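Local coordinates for ectonucleoside triphosphate diphosphohydrolase 4 (PDB 6WG5), which belongs to the GDA1/CD39 family of nucleoside phosphatases and has the two-lobed fold of the actin-like superfamily, at residues V240-A243 / Q247-V250; E361-T364 / V369-P372. One frame throughout, in Å; residues are numbered along the deposited sequence.

Contact 1. Residues V240-A243 / Q247-V250; sequences VSFA and QEEV
The amide oxygen of Gln247 accepts a hydrogen bond from the backbone of Ala243, with N to OE1 at 2.9 Å and an N-H...O angle of 161°. The bond is close to linear at the hydrogen, with the donor tilted out of the carbonyl plane. Gln247 reaches this position because its CG lies anti to the backbone N (chi1 -162°) and the chain stays extended beyond it, carrying the amide back across the turn from the helix. The same OE1 lies at the edge of the Phe242 ring, in its plane, and 3.5 Å from Phe242 CA. Ring and amide planes are steeply inclined to each other.

The pairing joins the loop that follows strand 229-235 to the first turn of helix 245-254, beside the mixed sheet of the actin-like fold that contains strands 229-235, 221-225 and 381-385. Phe242 is held there between a methylene of the helix and a methyl of its own loop. Glu248, the next helical residue, supplies the methylene: its CG sits 3.9 Å from the centroid of the Phe242 ring, 18° off the ring normal, a CH-pi contact over one face. Its extended chain crosses the ring at about a right angle. Val240 CG1 lies over the opposite face of the ring, displaced toward the rim.

Contact 2. Residues E361-T364 / V369-P372; sequences ETQT and VYQP
Gln371 donates its backbone N-H to the carbonyl oxygen of Gln363, N to O 2.8 Å with an N-H...O angle of 161°, and this bond fastens residues 361-364 to residues 369-372. The donor lies above the carbonyl plane. Packing is closest around the same backbones: Thr364 CA approaches Val369 O to 3.1 Å in a CA-H...O contact, and Tyr370 CA makes a second, longer one to Gln363 O. That oxygen therefore receives both an N-H and a C-H from residues 369-372, while Tyr370 CD1 is 3.4 Å from Gln363 O in an oblique approach.

Thr364 and Tyr370 form a single beta bridge, CA to CA 4.4 Å, within the long loop between helix 345-352 and strand 381-385, closing the four-residue turn between the two ranges. The bridge does not extend into a regular strand pair. Tyr370, with CG anti to its backbone nitrogen (chi1 165°), runs alongside Gln363 in the same direction; Gln363 OE1 meets the ring edge in plane, 3.7 Å from Tyr370 CE1, with amide and ring planes 66° apart. The N of Pro372 lies over one ring face, offset toward the rim. This side is buried at Tyr370 and Gln371, whose NE2 is hydrogen-bonded to the backbone oxygen of Phe457, and helix 245-254 packs on Tyr370 through Gln247 and Ala251.

Toward Glu361 and Thr362 the contact thins: both are solvent-exposed, and Glu361 OE1 stays 5.9 Å from Tyr370 CB.

In the fold
Contact 1 closes before contact 2 opens along the chain, yet their centres lie about 9 Å apart, on the same side of the chain's centre. Tyr370 joins them through a set of packing contacts: its OH lies against Val240 CG1 and Phe242 CE1, and its CD1 is 3.6 Å from Gln247 NE2. Helix 245-254, which supplies residues 247-250 of contact 1, thus also packs against the loop of contact 2. That loop leads into strand 381-385, and the loop of contact 1 leaves strand 229-235; both strands belong to one six-stranded mixed sheet. The two contacts thereby gather connections of that sheet into one peripheral patch within the GDA1/CD39 family region.

Contact 1. Residues V240-A243 / Q247-V250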
loop_
_atom_site.group_PDB
_atom_site.type_symbol
_atom_site.label_atom_id
_atom_site.label_comp_id
_atom_site.label_asym_id
_atom_site.label_seq_id
_atom_site.Cartn_x
_atom_site.Cartn_y
_atom_site.Cartn_z
ATOM N N VAL A 240 22.063 -6.228 -7.985
ATOM C CA VAL A 240 22.137 -4.799 -8.263
ATOM C C VAL A 240 23.590 -4.361 -8.152
ATOM O O VAL A 240 24.280 -4.709 -7.185
ATOM C CB VAL A 240 21.247 -3.997 -7.297
ATOM C CG1 VAL A 240 21.305 -2.510 -7.624
ATOM C CG2 VAL A 240 19.815 -4.497 -7.356
ATOM N N SER A 241 24.051 -3.599 -9.139
ATOM C CA SER A 241 25.392 -3.025 -9.139
ATOM C C SER A 241 25.262 -1.536 -8.844
ATOM O O SER A 241 24.748 -0.775 -9.672
ATOM C CB SER A 241 26.091 -3.269 -10.475
ATOM O OG SER A 241 25.291 -2.830 -11.559
ATOM N N PHE A 242 25.721 -1.125 -7.666
ATOM C CA PHE A 242 25.601 0.262 -7.247
ATOM C C PHE A 242 26.753 1.095 -7.795
ATOM O O PHE A 242 27.884 0.620 -7.934
ATOM C CB PHE A 242 25.568 0.362 -5.722
ATOM C CG PHE A 242 24.449 -0.415 -5.092
ATOM C CD1 PHE A 242 23.186 0.141 -4.968
ATOM C CD2 PHE A 242 24.658 -1.701 -4.625
ATOM C CE1 PHE A 242 22.154 -0.572 -4.390
ATOM C CE2 PHE A 242 23.629 -2.419 -4.047
ATOM C CZ PHE A 242 22.376 -1.854 -3.929
ATOM N N ALA A 243 26.452 2.359 -8.102
ATOM C CA ALA A 243 27.452 3.255 -8.668
ATOM C C ALA A 243 28.388 3.817 -7.607
ATOM O O ALA A 243 29.561 4.079 -7.898
ATOM C CB ALA A 243 26.766 4.403 -9.410
ATOM N N GLN A 247 25.627 5.575 -2.583
ATOM C CA GLN A 247 24.358 5.153 -3.163
ATOM C C GLN A 247 23.852 3.884 -2.491
ATOM O O GLN A 247 22.651 3.741 -2.236
ATOM C CB GLN A 247 24.511 4.931 -4.669
ATOM C CG GLN A 247 23.191 4.908 -5.423
ATOM C CD GLN A 247 23.330 4.368 -6.833
ATOM O OE1 GLN A 247 23.987 3.354 -7.060
ATOM N NE2 GLN A 247 22.710 5.049 -7.790
ATOM N N GLU A 248 24.760 2.952 -2.189
ATOM C CA GLU A 248 24.371 1.739 -1.483
ATOM C C GLU A 248 23.854 2.049 -0.084
ATOM O O GLU A 248 22.952 1.363 0.409
ATOM C CB GLU A 248 25.555 0.774 -1.408
ATOM C CG GLU A 248 25.170 -0.644 -1.021
ATOM C CD GLU A 248 26.377 -1.533 -0.784
ATOM O OE1 GLU A 248 27.427 -1.012 -0.352
ATOM O OE2 GLU A 248 26.277 -2.752 -1.036
ATOM N N GLU A 249 24.407 3.072 0.573
ATOM C CA GLU A 249 23.902 3.459 1.886
ATOM C C GLU A 249 22.441 3.880 1.803
ATOM O O GLU A 249 21.635 3.530 2.671
ATOM C CB GLU A 249 24.753 4.587 2.472
ATOM C CG GLU A 249 26.225 4.238 2.644
ATOM C CD GLU A 249 26.440 3.014 3.513
ATOM O OE1 GLU A 249 25.632 2.787 4.439
ATOM O OE2 GLU A 249 27.417 2.274 3.267
ATOM N N VAL A 250 22.084 4.636 0.763
ATOM C CA VAL A 250 20.688 5.009 0.558
ATOM C C VAL A 250 19.855 3.777 0.229
ATOM O O VAL A 250 18.757 3.591 0.769
ATOM C CB VAL A 250 20.587 6.080 -0.544
ATOM C CG1 VAL A 250 19.139 6.268 -1.004
ATOM C CG2 VAL A 250 21.163 7.400 -0.048
#

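Contact 2. Residues E361-T364 / V369-P372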
loop_
_atom_site.group_PDB
_atom_site.type_symbol
_atom_site.label_atom_id
_atom_site.label_comp_id
_atom_site.label_asym_id
_atom_site.label_seq_id
_atom_site.Cartn_x
_atom_site.Cartn_y
_atom_site.Cartn_z
ATOM N N GLU A 361 20.553 12.942 -11.210
ATOM C CA GLU A 361 21.272 11.739 -10.815
ATOM C C GLU A 361 20.656 10.511 -11.474
ATOM O O GLU A 361 19.432 10.378 -11.563
ATOM C CB GLU A 361 21.249 11.587 -9.294
ATOM C CG GLU A 361 22.205 10.529 -8.760
ATOM C CD GLU A 361 22.085 10.337 -7.258
ATOM O OE1 GLU A 361 22.360 9.218 -6.774
ATOM O OE2 GLU A 361 21.709 11.304 -6.562
ATOM N N THR A 362 21.515 9.609 -11.938
ATOM C CA THR A 362 21.048 8.384 -12.568
ATOM C C THR A 362 20.454 7.445 -11.523
ATOM O O THR A 362 20.861 7.438 -10.358
ATOM C CB THR A 362 22.198 7.693 -13.304
ATOM O OG1 THR A 362 22.860 8.638 -14.155
ATOM C CG2 THR A 362 21.688 6.538 -14.155
ATOM N N GLN A 363 19.470 6.654 -11.953
ATOM C CA GLN A 363 18.819 5.664 -11.092
ATOM C C GLN A 363 18.042 6.331 -9.958
ATOM O O GLN A 363 17.987 5.814 -8.841
ATOM C CB GLN A 363 19.835 4.663 -10.530
ATOM C CG GLN A 363 20.453 3.746 -11.573
ATOM C CD GLN A 363 21.648 2.978 -11.041
ATOM O OE1 GLN A 363 21.498 1.948 -10.382
ATOM N NE2 GLN A 363 22.847 3.480 -11.324
ATOM N N THR A 364 17.433 7.483 -10.242
ATOM C CA THR A 364 16.617 8.189 -9.266
ATOM C C THR A 364 15.268 8.543 -9.876
ATOM O O THR A 364 15.154 8.779 -11.083
ATOM C CB THR A 364 17.302 9.467 -8.762
ATOM O OG1 THR A 364 17.646 10.304 -9.873
ATOM C CG2 THR A 364 18.555 9.122 -7.968
ATOM N N VAL A 369 15.393 10.330 -5.061
ATOM C CA VAL A 369 15.523 9.095 -4.297
ATOM C C VAL A 369 15.952 7.978 -5.235
ATOM O O VAL A 369 15.500 7.902 -6.383
ATOM C CB VAL A 369 14.202 8.750 -3.583
ATOM C CG1 VAL A 369 14.285 7.380 -2.922
ATOM C CG2 VAL A 369 13.871 9.815 -2.550
ATOM N N TYR A 370 16.825 7.102 -4.743
ATOM C CA TYR A 370 17.323 6.004 -5.559
ATOM C C TYR A 370 16.210 5.012 -5.868
ATOM O O TYR A 370 15.340 4.745 -5.034
ATOM C CB TYR A 370 18.471 5.292 -4.847
ATOM C CG TYR A 370 18.809 3.949 -5.451
ATOM C CD1 TYR A 370 19.559 3.858 -6.615
ATOM C CD2 TYR A 370 18.373 2.771 -4.858
ATOM C CE1 TYR A 370 19.867 2.632 -7.174
ATOM C CE2 TYR A 370 18.675 1.540 -5.408
ATOM C CZ TYR A 370 19.422 1.476 -6.566
ATOM O OH TYR A 370 19.726 0.252 -7.116
ATOM N N GLN A 371 16.246 4.462 -7.082
ATOM C CA GLN A 371 15.284 3.458 -7.514
ATOM C C GLN A 371 16.017 2.330 -8.234
ATOM O O GLN A 371 16.698 2.586 -9.233
ATOM C CB GLN A 371 14.231 4.079 -8.432
ATOM C CG GLN A 371 13.194 3.091 -8.940
ATOM C CD GLN A 371 12.131 3.747 -9.800
ATOM O OE1 GLN A 371 11.392 4.612 -9.336
ATOM N NE2 GLN A 371 12.051 3.335 -11.060
ATOM N N PRO A 372 15.913 1.084 -7.773
ATOM C CA PRO A 372 16.580 -0.002 -8.478
ATOM C C PRO A 372 15.979 -0.186 -9.857
ATOM O O PRO A 372 14.786 0.091 -10.075
ATOM C CB PRO A 372 16.317 -1.222 -7.583
ATOM C CG PRO A 372 15.855 -0.687 -6.282
ATOM C CD PRO A 372 15.196 0.607 -6.581
#